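Local coordinates for beta-mannosidase (Trichoderma harzianum, PDB 4CVU), which probably hydrolyses beta-mannosidic linkages, releasing mannose from the non-reducing ends of oligosaccharides, as a fungal member of glycoside hydrolase family 2, at residues 112-116 against 190-194; 156-160 against 207-211; 859-864 against 933-937; 883-889 against 902-908. One frame throughout, in Å; residues are numbered along the deposited sequence.

In the fold
In the galactose-binding-like domain near the N terminus, contact 1 ties the loop between strands 103-109 and 116-120 to the loop segment 190-194. Contact 2 opens within the chain that contact 1 encloses, at 156-160, and closes past its end, at 207-211, so the two cross. Their centres lie about 7 Å apart, and backbone hydrogen bonds pair Asp-113 with Gly-210 and Tyr-115 with Gly-157. Far along the chain, the C-terminal Ig-fold domain is closed by contact 3, which brings its first residues to its last strand. Contact 4, a strand pair, nests within that closure, and strand 884-890 lies between 904-906 and 932-934 in one sheet.

Contact 1 (112-116 against 190-194); sequences LDTYA and WVRKE. With NAG (2-acetamido-2-deoxy-beta-D-glucopyranose), chain C.
The ammonium end of Lys-193 meets the carboxylate of Asp-113 with the two side chains crossing at about a right angle. NZ of Lys-193 approaches OD1 of Asp-113 at 2.8 Å on the syn side, 15° out of the carboxylate plane, and adds a weak bond to OD2, completing a salt bridge. The same OD1 spends its anti lone pair on OG1 of Thr-114, 2.7 Å away, so two donors restrain the rotation of the carboxylate. Lysine suits this place because its methylenes run past the threonine, CD lying 3.4 Å from Thr-114 OG1, before a bend at chi4 (32°) delivers NZ to the acid; Asp-197 supplies a second salt bridge. Were Asp-113 an alanine, Thr-114 OG1 would probably lose its acceptor and the Lys-193 ammonium one of its two carboxylates. Both segments are loops of the galactose-binding-like beta-sandwich domain, the first carrying a cis peptide before Thr-114, the second an inverse gamma turn centred on Arg-192. Arg-192 leads away to a salt bridge with Glu-467, while Val-191 turns toward Tyr-115. CG2 of Val-191 comes obliquely to the tyrosine ring, 3.6 Å from CE2, and Val-191 CB sits 3.4 Å from Tyr-115 OH. Ile-162 and Ile-166 of helix 159-168 also touch this ring. O6 of a protein-attached glycan's NAG lies 3.2 Å from Ala-116 C.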
loop_
_atom_site.group_PDB
_atom_site.type_symbol
_atom_site.label_atom_id
_atom_site.label_comp_id
_atom_site.label_asym_id
_atom_site.label_seq_id
_atom_site.Cartn_x
_atom_site.Cartn_y
_atom_site.Cartn_z
ATOM N N LEU A 112 -6.069 -31.211 10.379
ATOM C CA LEU A 112 -6.685 -30.868 9.120
ATOM C C LEU A 112 -7.819 -29.895 9.420
ATOM O O LEU A 112 -8.610 -30.119 10.316
ATOM C CB LEU A 112 -7.225 -32.102 8.404
ATOM C CG LEU A 112 -6.208 -33.198 8.076
ATOM C CD1 LEU A 112 -6.970 -34.449 7.724
ATOM C CD2 LEU A 112 -5.255 -32.785 6.945
ATOM N N ASP A 113 -7.878 -28.805 8.660
ATOM C CA ASP A 113 -8.734 -27.670 8.973
ATOM C C ASP A 113 -9.688 -27.459 7.830
ATOM O O ASP A 113 -9.235 -27.068 6.743
ATOM C CB ASP A 113 -7.844 -26.422 9.152
ATOM C CG ASP A 113 -8.614 -25.190 9.572
ATOM O OD1 ASP A 113 -9.804 -25.250 9.958
ATOM O OD2 ASP A 113 -7.981 -24.112 9.562
ATOM N N THR A 114 -10.982 -27.780 7.981
ATOM C CA THR A 114 -11.559 -28.651 9.016
ATOM C C THR A 114 -12.307 -29.877 8.369
ATOM O O THR A 114 -11.805 -30.992 8.396
ATOM C CB THR A 114 -12.509 -27.845 9.949
ATOM O OG1 THR A 114 -11.733 -26.981 10.770
ATOM C CG2 THR A 114 -13.321 -28.751 10.858
ATOM N N TYR A 115 -13.498 -29.643 7.793
ATOM C CA TYR A 115 -14.247 -30.675 7.071
ATOM C C TYR A 115 -13.458 -31.030 5.812
ATOM O O TYR A 115 -13.171 -30.156 4.988
ATOM C CB TYR A 115 -15.634 -30.218 6.653
ATOM C CG TYR A 115 -16.594 -29.805 7.760
ATOM C CD1 TYR A 115 -17.240 -30.746 8.547
ATOM C CD2 TYR A 115 -16.893 -28.473 7.969
ATOM C CE1 TYR A 115 -18.139 -30.350 9.554
ATOM C CE2 TYR A 115 -17.806 -28.071 8.929
ATOM C CZ TYR A 115 -18.413 -28.996 9.741
ATOM O OH TYR A 115 -19.308 -28.553 10.725
ATOM N N ALA A 116 -13.101 -32.302 5.673
ATOM C CA ALA A 116 -12.277 -32.764 4.559
ATOM C C ALA A 116 -12.728 -34.166 4.089
ATOM O O ALA A 116 -13.410 -34.905 4.794
ATOM C CB ALA A 116 -10.822 -32.790 4.970
ATOM N N TRP A 190 -21.702 -24.896 15.298
ATOM C CA TRP A 190 -21.873 -26.244 14.715
ATOM C C TRP A 190 -20.573 -26.876 14.249
ATOM O O TRP A 190 -20.560 -28.037 13.883
ATOM C CB TRP A 190 -22.895 -26.221 13.535
ATOM C CG TRP A 190 -24.263 -26.135 14.055
ATOM C CD1 TRP A 190 -25.089 -25.054 14.026
ATOM C CD2 TRP A 190 -24.948 -27.146 14.782
ATOM N NE1 TRP A 190 -26.268 -25.334 14.671
ATOM C CE2 TRP A 190 -26.202 -26.616 15.150
ATOM C CE3 TRP A 190 -24.639 -28.472 15.133
ATOM C CZ2 TRP A 190 -27.142 -27.361 15.864
ATOM C CZ3 TRP A 190 -25.582 -29.217 15.831
ATOM C CH2 TRP A 190 -26.812 -28.657 16.193
ATOM N N VAL A 191 -19.471 -26.131 14.278
ATOM C CA VAL A 191 -18.210 -26.671 13.741
ATOM C C VAL A 191 -17.069 -26.606 14.742
ATOM O O VAL A 191 -16.826 -25.577 15.344
ATOM C CB VAL A 191 -17.826 -26.021 12.407
ATOM C CG1 VAL A 191 -17.762 -24.495 12.518
ATOM C CG2 VAL A 191 -16.495 -26.571 11.912
ATOM N N ARG A 192 -16.355 -27.711 14.899
ATOM C CA ARG A 192 -15.154 -27.741 15.714
ATOM C C ARG A 192 -13.970 -27.185 14.913
ATOM O O ARG A 192 -13.128 -27.927 14.383
ATOM C CB ARG A 192 -14.893 -29.175 16.196
ATOM C CG ARG A 192 -16.025 -29.756 16.994
ATOM C CD ARG A 192 -16.453 -28.861 18.116
ATOM N NE ARG A 192 -15.286 -28.385 18.860
ATOM C CZ ARG A 192 -15.166 -27.192 19.440
ATOM N NH1 ARG A 192 -16.143 -26.288 19.398
ATOM N NH2 ARG A 192 -14.050 -26.895 20.101
ATOM N N LYS A 193 -13.946 -25.847 14.856
ATOM C CA LYS A 193 -12.961 -25.034 14.134
ATOM C C LYS A 193 -12.784 -23.800 14.999
ATOM O O LYS A 193 -13.701 -23.364 15.754
ATOM C CB LYS A 193 -13.451 -24.673 12.701
ATOM C CG LYS A 193 -12.499 -23.805 11.849
ATOM C CD LYS A 193 -12.872 -23.821 10.367
ATOM C CE LYS A 193 -12.072 -22.838 9.481
ATOM N NZ LYS A 193 -10.679 -22.621 9.951
ATOM N N GLU A 194 -11.594 -23.247 14.913
ATOM C CA GLU A 194 -11.169 -22.086 15.691
ATOM C C GLU A 194 -12.213 -21.033 15.454
ATOM O O GLU A 194 -12.483 -20.620 14.363
ATOM C CB GLU A 194 -9.753 -21.669 15.226
ATOM C CG GLU A 194 -9.246 -20.325 15.690
ATOM C CD GLU A 194 -7.773 -20.043 15.348
ATOM O OE1 GLU A 194 -7.511 -19.773 14.197
ATOM O OE2 GLU A 194 -6.911 -20.065 16.200
HETATM C C1 NAG C . -16.436 -30.053 -0.531
HETATM C C2 NAG C . -16.917 -31.190 -1.467
HETATM C C3 NAG C . -17.879 -32.113 -0.733
HETATM C C4 NAG C . -17.331 -32.559 0.621
HETATM C C5 NAG C . -16.762 -31.364 1.429
HETATM C C6 NAG C . -16.034 -31.817 2.715
HETATM C C7 NAG C . -16.943 -30.620 -3.825
HETATM C C8 NAG C . -17.666 -30.052 -5.010
HETATM N N2 NAG C . -17.575 -30.655 -2.655
HETATM O O3 NAG C . -18.130 -33.239 -1.561
HETATM O O4 NAG C . -18.397 -33.153 1.348
HETATM O O5 NAG C . -15.865 -30.601 0.642
HETATM O O6 NAG C . -14.798 -32.452 2.431
HETATM O O7 NAG C . -15.808 -31.024 -3.959
#

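Contact 2 (156-160 against 207-211); sequences FGSVP and SPVGP. With NAG (2-acetamido-2-deoxy-beta-D-glucopyranose), chain C.
Phe-156 ends an inner strand of the galactose-binding-like beta-sandwich and lays its ring against the loop 207-211 that leads to strand 215-221. Its CB meets CG2 of Val-209 at 3.8 Å. Farther out, CG and CD1 pass over the backbone N of Gly-210, and CE2 nears that residue's CA. At the tip, CZ reaches Gly-210 C at 3.3 Å and, beside it, the CD of Pro-211. The result is a CH-pi contact, Gly-210 CA standing 3.6 Å from the Phe-156 ring centroid and 15° off the normal. Glycine is demanded here: at phi 150° a side chain would jam against the preceding carbonyl and Pro-211. A serine in place of Phe-156 would probably open a gap over Gly-210 and leave Pro-211 without the ring that packs on it. After Gly-157, where a CB would be crowded by O5 of the glycan NAG, Ser-158 takes the N-cap position of helix 159-168. Val-159 packs by CG2 against Val-209 CG1 at 4.1 Å, the two side chains passing in opposite senses. Nearby a water joins the segments, accepting from Val-159 N at 2.9 Å and hydrogen-bonded to OG of Ser-207 at 3.1 Å.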
loop_
_atom_site.group_PDB
_atom_site.type_symbol
_atom_site.label_atom_id
_atom_site.label_comp_id
_atom_site.label_asym_id
_atom_site.label_seq_id
_atom_site.Cartn_x
_atom_site.Cartn_y
_atom_site.Cartn_z
ATOM N N PHE A 156 -11.008 -30.130 0.895
ATOM C CA PHE A 156 -11.473 -29.329 2.037
ATOM C C PHE A 156 -12.737 -28.541 1.707
ATOM O O PHE A 156 -12.791 -27.841 0.699
ATOM C CB PHE A 156 -10.389 -28.354 2.517
ATOM C CG PHE A 156 -9.171 -29.008 3.104
ATOM C CD1 PHE A 156 -9.111 -29.327 4.457
ATOM C CD2 PHE A 156 -8.065 -29.301 2.312
ATOM C CE1 PHE A 156 -7.984 -29.935 4.998
ATOM C CE2 PHE A 156 -6.944 -29.903 2.849
ATOM C CZ PHE A 156 -6.897 -30.220 4.189
ATOM N N GLY A 157 -13.770 -28.667 2.546
ATOM C CA GLY A 157 -15.039 -27.978 2.304
ATOM C C GLY A 157 -15.005 -26.484 2.527
ATOM O O GLY A 157 -14.094 -25.944 3.159
ATOM N N SER A 158 -16.000 -25.804 1.970
ATOM C CA SER A 158 -16.362 -24.461 2.369
ATOM C C SER A 158 -17.082 -24.610 3.712
ATOM O O SER A 158 -18.099 -25.276 3.775
ATOM C CB SER A 158 -17.289 -23.836 1.349
ATOM O OG SER A 158 -17.772 -22.591 1.793
ATOM N N VAL A 159 -16.523 -24.018 4.784
ATOM C CA VAL A 159 -17.068 -24.228 6.114
ATOM C C VAL A 159 -18.411 -23.507 6.354
ATOM O O VAL A 159 -19.329 -24.095 6.949
ATOM C CB VAL A 159 -16.039 -23.952 7.220
ATOM C CG1 VAL A 159 -16.615 -24.186 8.611
ATOM C CG2 VAL A 159 -14.817 -24.842 7.058
ATOM N N PRO A 160 -18.544 -22.238 5.908
ATOM C CA PRO A 160 -19.803 -21.522 5.994
ATOM C C PRO A 160 -20.958 -22.261 5.332
ATOM O O PRO A 160 -22.062 -22.291 5.860
ATOM C CB PRO A 160 -19.520 -20.260 5.200
ATOM C CG PRO A 160 -18.089 -19.989 5.444
ATOM C CD PRO A 160 -17.444 -21.338 5.515
ATOM N N SER A 207 -11.855 -17.690 7.366
ATOM C CA SER A 207 -12.226 -19.103 7.357
ATOM C C SER A 207 -11.295 -19.953 6.475
ATOM O O SER A 207 -11.768 -20.630 5.545
ATOM C CB SER A 207 -13.657 -19.277 6.864
ATOM O OG SER A 207 -13.969 -20.649 6.803
ATOM N N PRO A 208 -10.004 -19.997 6.829
ATOM C CA PRO A 208 -9.019 -20.748 6.040
ATOM C C PRO A 208 -9.175 -22.251 6.216
ATOM O O PRO A 208 -9.804 -22.725 7.202
ATOM C CB PRO A 208 -7.700 -20.245 6.600
ATOM C CG PRO A 208 -8.016 -19.944 8.038
ATOM C CD PRO A 208 -9.361 -19.278 7.929
ATOM N N VAL A 209 -8.667 -22.990 5.233
ATOM C CA VAL A 209 -8.747 -24.456 5.232
ATOM C C VAL A 209 -7.462 -25.002 4.671
ATOM O O VAL A 209 -6.808 -24.338 3.855
ATOM C CB VAL A 209 -9.922 -25.039 4.428
ATOM C CG1 VAL A 209 -11.256 -24.590 5.030
ATOM C CG2 VAL A 209 -9.858 -24.644 2.961
ATOM N N GLY A 210 -7.113 -26.200 5.124
ATOM C CA GLY A 210 -5.919 -26.882 4.632
ATOM C C GLY A 210 -5.286 -27.784 5.679
ATOM O O GLY A 210 -5.777 -27.862 6.827
ATOM N N PRO A 211 -4.192 -28.454 5.296
ATOM C CA PRO A 211 -3.446 -29.278 6.204
ATOM C C PRO A 211 -2.655 -28.354 7.118
ATOM O O PRO A 211 -1.509 -28.004 6.836
ATOM C CB PRO A 211 -2.547 -30.101 5.265
ATOM C CG PRO A 211 -2.286 -29.207 4.125
ATOM C CD PRO A 211 -3.539 -28.383 3.971
HETATM C C1 NAG C . -16.436 -30.053 -0.531
HETATM C C2 NAG C . -16.917 -31.190 -1.467
HETATM C C3 NAG C . -17.879 -32.113 -0.733
HETATM C C4 NAG C . -17.331 -32.559 0.621
HETATM C C5 NAG C . -16.762 -31.364 1.429
HETATM C C6 NAG C . -16.034 -31.817 2.715
HETATM C C7 NAG C . -16.943 -30.620 -3.825
HETATM C C8 NAG C . -17.666 -30.052 -5.010
HETATM N N2 NAG C . -17.575 -30.655 -2.655
HETATM O O3 NAG C . -18.130 -33.239 -1.561
HETATM O O4 NAG C . -18.397 -33.153 1.348
HETATM O O5 NAG C . -15.865 -30.601 0.642
HETATM O O6 NAG C . -14.798 -32.452 2.431
HETATM O O7 NAG C . -15.808 -31.024 -3.959
HETATM O O HOH W 1 -14.324 -22.224 4.141
#

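Contact 3 (859-864 against 933-937); sequences VSDPKL and VESLW
Val-859 starts beside Trp-937, their CA atoms 6.0 Å apart, and from there the two backbones run in nearly opposite directions, 160° apart, until Leu-864 comes level with Glu-934. The contact brings the entry of the C-terminal Ig-fold domain against its last strand, 932-934, and the turn that follows. Trp-937 does most of the joining. With CG anti to the backbone N (chi1 164°), its indole lies flat against the chain at 860-861, and one face receives Ser-860 C and Asp-861 N. Asp-861 CA makes a CH-pi contact, 3.6 Å from the centroid of the five-membered ring of Trp-937 and almost straight above it. A broad flat side chain fits because it can lie against extended backbone. The Asp-861 carboxylate crosses the indole with its plane only 16° from that of the ring. It is held by its own segment: OD1 accepts from Lys-863 N in an Asx turn and OD2 from Lys-863 NZ in a salt bridge, both donors standing out of the carboxylate plane. Leu-864 CD1 packs on Val-933 CG2 at 3.9 Å, and Pro-862 packs its CD on Trp-937 CB. CG of Pro-862 lies 3.7 Å from OG of Ser-935.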
loop_
_atom_site.group_PDB
_atom_site.type_symbol
_atom_site.label_atom_id
_atom_site.label_comp_id
_atom_site.label_asym_id
_atom_site.label_seq_id
_atom_site.Cartn_x
_atom_site.Cartn_y
_atom_site.Cartn_z
ATOM N N VAL A 859 2.366 22.512 29.773
ATOM C CA VAL A 859 3.676 22.125 29.268
ATOM C C VAL A 859 4.232 23.142 28.270
ATOM O O VAL A 859 3.488 23.789 27.512
ATOM C CB VAL A 859 3.683 20.723 28.598
ATOM C CG1 VAL A 859 3.666 19.618 29.655
ATOM C CG2 VAL A 859 2.510 20.541 27.644
ATOM N N SER A 860 5.551 23.272 28.276
ATOM C CA SER A 860 6.228 24.120 27.337
ATOM C C SER A 860 7.225 23.242 26.602
ATOM O O SER A 860 7.482 22.119 26.992
ATOM C CB SER A 860 6.915 25.294 28.073
ATOM O OG SER A 860 7.837 24.841 29.056
ATOM N N ASP A 861 7.803 23.759 25.552
ATOM C CA ASP A 861 8.792 22.981 24.812
ATOM C C ASP A 861 9.968 22.612 25.741
ATOM O O ASP A 861 10.751 23.481 26.137
ATOM C CB ASP A 861 9.277 23.797 23.608
ATOM C CG ASP A 861 10.153 22.999 22.690
ATOM O OD1 ASP A 861 10.596 21.889 23.072
ATOM O OD2 ASP A 861 10.412 23.507 21.592
ATOM N N PRO A 862 10.104 21.323 26.090
ATOM C CA PRO A 862 11.229 20.859 26.896
ATOM C C PRO A 862 12.557 20.825 26.147
ATOM O O PRO A 862 13.579 20.546 26.756
ATOM C CB PRO A 862 10.822 19.422 27.256
ATOM C CG PRO A 862 10.037 18.979 26.055
ATOM C CD PRO A 862 9.275 20.197 25.612
ATOM N N LYS A 863 12.541 21.069 24.853
ATOM C CA LYS A 863 13.764 21.066 24.047
ATOM C C LYS A 863 14.579 19.809 24.289
ATOM O O LYS A 863 15.640 19.856 24.886
ATOM C CB LYS A 863 14.602 22.327 24.338
ATOM C CG LYS A 863 13.841 23.605 24.023
ATOM C CD LYS A 863 14.669 24.545 23.166
ATOM C CE LYS A 863 13.873 25.770 22.744
ATOM N NZ LYS A 863 12.708 25.386 21.899
ATOM N N LEU A 864 14.053 18.673 23.825
ATOM C CA LEU A 864 14.654 17.386 24.069
ATOM C C LEU A 864 15.859 17.207 23.171
ATOM O O LEU A 864 15.837 17.636 22.026
ATOM C CB LEU A 864 13.659 16.255 23.775
ATOM C CG LEU A 864 12.496 16.033 24.735
ATOM C CD1 LEU A 864 11.447 15.176 24.068
ATOM C CD2 LEU A 864 12.989 15.346 25.994
ATOM N N VAL A 933 12.510 11.179 19.210
ATOM C CA VAL A 933 11.940 11.354 20.574
ATOM C C VAL A 933 10.907 12.473 20.577
ATOM O O VAL A 933 11.001 13.414 19.808
ATOM C CB VAL A 933 13.055 11.575 21.638
ATOM C CG1 VAL A 933 13.822 12.872 21.428
ATOM C CG2 VAL A 933 12.477 11.554 23.079
ATOM N N GLU A 934 9.912 12.409 21.477
ATOM C CA GLU A 934 8.904 13.430 21.484
ATOM C C GLU A 934 8.318 13.373 22.857
ATOM O O GLU A 934 8.716 12.517 23.637
ATOM C CB GLU A 934 7.790 13.124 20.469
ATOM C CG GLU A 934 6.850 11.998 20.908
ATOM C CD GLU A 934 5.940 11.555 19.788
ATOM O OE1 GLU A 934 6.458 11.066 18.719
ATOM O OE2 GLU A 934 4.701 11.720 19.943
ATOM N N SER A 935 7.400 14.301 23.121
ATOM C CA SER A 935 6.667 14.341 24.412
ATOM C C SER A 935 5.236 14.832 24.239
ATOM O O SER A 935 4.775 15.199 23.171
ATOM C CB SER A 935 7.435 15.226 25.412
ATOM O OG SER A 935 7.322 16.641 25.137
ATOM N N LEU A 936 4.519 14.934 25.343
ATOM C CA LEU A 936 3.188 15.443 25.282
ATOM C C LEU A 936 3.104 16.766 24.555
ATOM O O LEU A 936 2.121 17.032 23.819
ATOM C CB LEU A 936 2.709 15.638 26.732
ATOM C CG LEU A 936 1.228 15.837 26.932
ATOM C CD1 LEU A 936 0.416 14.567 26.693
ATOM C CD2 LEU A 936 1.026 16.329 28.369
ATOM N N TRP A 937 4.091 17.634 24.790
ATOM C CA TRP A 937 4.140 18.950 24.144
ATOM C C TRP A 937 3.937 18.857 22.648
ATOM O O TRP A 937 3.286 19.695 22.036
ATOM C CB TRP A 937 5.494 19.632 24.460
ATOM C CG TRP A 937 5.831 20.788 23.576
ATOM C CD1 TRP A 937 6.687 20.786 22.495
ATOM C CD2 TRP A 937 5.296 22.102 23.666
ATOM N NE1 TRP A 937 6.709 22.014 21.925
ATOM C CE2 TRP A 937 5.864 22.848 22.613
ATOM C CE3 TRP A 937 4.383 22.718 24.528
ATOM C CZ2 TRP A 937 5.564 24.201 22.395
ATOM C CZ3 TRP A 937 4.071 24.067 24.319
ATOM C CH2 TRP A 937 4.668 24.800 23.254
#

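Contact 4 (883-889 against 902-908); sequences VSLYTWL and NAFVLRP
This is an antiparallel strand pairing, 884-890 with the edge strand 904-906, within a three-stranded sheet of the C-terminal domain. Ser-884 and Leu-906 form a hydrogen-bonded pair, Ser-884 N reaching Leu-906 O at 2.9 Å with the bond returned. Thr-887 and Phe-904 form another, but the register has slipped by one at a beta bulge in strand 884-890, whose chain turns a corner at 885-886. Threonine grips twice: its N and its OG1, the latter at 2.9 Å, both donate to Phe-904 O. Its OG1 in turn accepts from Ser-884 OG. CB of Thr-887 stands over one face of the Phe-904 ring, a CH-pi contact 4.1 Å from the centroid. Beyond the strand, Asn-902 copies a backbone with its amide: OD1 accepts from Leu-889 N at 2.9 Å and ND2 donates to Leu-889 O at 3.0 Å, both on lone pairs. Held flat, the amide lies over a face of the Trp-888 indole, planes 11° apart. Val-905 points away, yet packs CG1 on Val-883 CG1 and CG2 on Leu-885 CD2. A separate G1 beta bulge, Ala-903 and Phe-904 both facing Thr-887, completes this pairing in the beta-sandwich of an Ig fold.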
loop_
_atom_site.group_PDB
_atom_site.type_symbol
_atom_site.label_atom_id
_atom_site.label_comp_id
_atom_site.label_asym_id
_atom_site.label_seq_id
_atom_site.Cartn_x
_atom_site.Cartn_y
_atom_site.Cartn_z
ATOM N N VAL A 883 10.408 20.451 32.012
ATOM C CA VAL A 883 9.931 19.093 32.236
ATOM C C VAL A 883 9.249 18.555 30.992
ATOM O O VAL A 883 8.429 19.238 30.378
ATOM C CB VAL A 883 8.910 19.025 33.385
ATOM C CG1 VAL A 883 8.242 17.648 33.452
ATOM C CG2 VAL A 883 9.590 19.340 34.688
ATOM N N SER A 884 9.590 17.323 30.630
ATOM C CA SER A 884 8.922 16.643 29.543
ATOM C C SER A 884 8.026 15.555 30.083
ATOM O O SER A 884 8.500 14.709 30.829
ATOM C CB SER A 884 9.967 16.028 28.614
ATOM O OG SER A 884 9.359 15.001 27.888
ATOM N N LEU A 885 6.747 15.547 29.702
ATOM C CA LEU A 885 5.817 14.500 30.109
ATOM C C LEU A 885 5.599 13.505 28.978
ATOM O O LEU A 885 5.515 13.901 27.823
ATOM C CB LEU A 885 4.455 15.107 30.509
ATOM C CG LEU A 885 4.487 16.115 31.638
ATOM C CD1 LEU A 885 3.071 16.620 31.969
ATOM C CD2 LEU A 885 5.126 15.450 32.840
ATOM N N TYR A 886 5.506 12.215 29.322
ATOM C CA TYR A 886 5.182 11.152 28.394
ATOM C C TYR A 886 6.233 11.191 27.282
ATOM O O TYR A 886 5.850 11.220 26.135
ATOM C CB TYR A 886 3.801 11.298 27.737
ATOM C CG TYR A 886 2.655 11.210 28.732
ATOM C CD1 TYR A 886 2.150 10.002 29.119
ATOM C CD2 TYR A 886 2.121 12.342 29.268
ATOM C CE1 TYR A 886 1.100 9.909 30.071
ATOM C CE2 TYR A 886 1.070 12.271 30.216
ATOM C CZ TYR A 886 0.567 11.042 30.581
ATOM O OH TYR A 886 -0.491 10.915 31.542
ATOM N N THR A 887 7.502 11.268 27.664
ATOM C CA THR A 887 8.630 11.238 26.691
ATOM C C THR A 887 8.597 9.937 25.968
ATOM O O THR A 887 8.462 8.900 26.617
ATOM C CB THR A 887 9.949 11.382 27.465
ATOM O OG1 THR A 887 9.851 12.510 28.345
ATOM C CG2 THR A 887 11.158 11.579 26.542
ATOM N N TRP A 888 8.813 9.936 24.626
ATOM C CA TRP A 888 8.446 8.788 23.837
ATOM C C TRP A 888 9.422 8.651 22.709
ATOM O O TRP A 888 9.486 9.549 21.896
ATOM C CB TRP A 888 7.023 8.968 23.253
ATOM C CG TRP A 888 6.572 7.808 22.410
ATOM C CD1 TRP A 888 6.441 7.783 21.039
ATOM C CD2 TRP A 888 6.258 6.488 22.873
ATOM N NE1 TRP A 888 6.017 6.521 20.628
ATOM C CE2 TRP A 888 5.915 5.708 21.731
ATOM C CE3 TRP A 888 6.196 5.895 24.130
ATOM C CZ2 TRP A 888 5.549 4.390 21.825
ATOM C CZ3 TRP A 888 5.830 4.560 24.218
ATOM C CH2 TRP A 888 5.517 3.821 23.087
ATOM N N LEU A 889 10.110 7.520 22.677
ATOM C CA LEU A 889 11.025 7.150 21.605
ATOM C C LEU A 889 10.291 6.273 20.657
ATOM O O LEU A 889 9.542 5.399 21.086
ATOM C CB LEU A 889 12.191 6.391 22.198
ATOM C CG LEU A 889 13.045 7.208 23.195
ATOM C CD1 LEU A 889 13.707 6.279 24.182
ATOM C CD2 LEU A 889 14.076 8.005 22.467
ATOM N N ASN A 902 10.098 3.674 28.324
ATOM C CA ASN A 902 9.453 4.599 27.413
ATOM C C ASN A 902 8.255 5.218 28.117
ATOM O O ASN A 902 7.823 4.693 29.147
ATOM C CB ASN A 902 9.030 3.882 26.114
ATOM C CG ASN A 902 9.307 4.698 24.881
ATOM O OD1 ASN A 902 9.548 5.895 24.972
ATOM N ND2 ASN A 902 9.280 4.063 23.718
ATOM N N ALA A 903 7.739 6.319 27.569
ATOM C CA ALA A 903 6.638 7.049 28.188
ATOM C C ALA A 903 6.959 7.412 29.624
ATOM O O ALA A 903 6.279 6.984 30.539
ATOM C CB ALA A 903 5.334 6.251 28.111
ATOM N N PHE A 904 8.011 8.218 29.803
ATOM C CA PHE A 904 8.482 8.596 31.124
ATOM C C PHE A 904 8.570 10.130 31.304
ATOM O O PHE A 904 8.552 10.912 30.342
ATOM C CB PHE A 904 9.848 7.949 31.409
ATOM C CG PHE A 904 10.864 8.107 30.290
ATOM C CD1 PHE A 904 11.601 9.268 30.158
ATOM C CD2 PHE A 904 11.078 7.077 29.379
ATOM C CE1 PHE A 904 12.529 9.402 29.140
ATOM C CE2 PHE A 904 12.009 7.211 28.357
ATOM C CZ PHE A 904 12.734 8.391 28.238
ATOM N N VAL A 905 8.556 10.553 32.553
ATOM C CA VAL A 905 8.774 11.931 32.900
ATOM C C VAL A 905 10.249 12.210 32.983
ATOM O O VAL A 905 10.990 11.439 33.512
ATOM C CB VAL A 905 8.085 12.305 34.249
ATOM C CG1 VAL A 905 8.457 13.701 34.690
ATOM C CG2 VAL A 905 6.579 12.188 34.116
ATOM N N LEU A 906 10.655 13.347 32.457
ATOM C CA LEU A 906 12.042 13.721 32.454
ATOM C C LEU A 906 12.165 15.170 32.896
ATOM O O LEU A 906 11.453 16.002 32.384
ATOM C CB LEU A 906 12.544 13.590 31.045
ATOM C CG LEU A 906 14.003 13.373 30.792
ATOM C CD1 LEU A 906 14.517 12.121 31.429
ATOM C CD2 LEU A 906 14.188 13.373 29.296
ATOM N N ARG A 907 13.081 15.459 33.821
ATOM C CA ARG A 907 13.305 16.828 34.312
ATOM C C ARG A 907 14.617 17.319 33.767
ATOM O O ARG A 907 15.472 16.548 33.533
ATOM C CB ARG A 907 13.407 16.897 35.822
ATOM C CG ARG A 907 12.607 15.897 36.599
ATOM C CD ARG A 907 12.468 16.390 38.007
ATOM N NE ARG A 907 12.856 15.397 38.975
ATOM C CZ ARG A 907 13.499 15.666 40.102
ATOM N NH1 ARG A 907 13.866 16.905 40.418
ATOM N NH2 ARG A 907 13.806 14.669 40.894
ATOM N N PRO A 908 14.768 18.620 33.597
ATOM C CA PRO A 908 15.918 19.113 32.880
ATOM C C PRO A 908 17.190 18.884 33.651
ATOM O O PRO A 908 17.163 18.845 34.878
ATOM C CB PRO A 908 15.616 20.589 32.691
ATOM C CG PRO A 908 14.671 20.934 33.775
ATOM C CD PRO A 908 13.875 19.707 34.026
#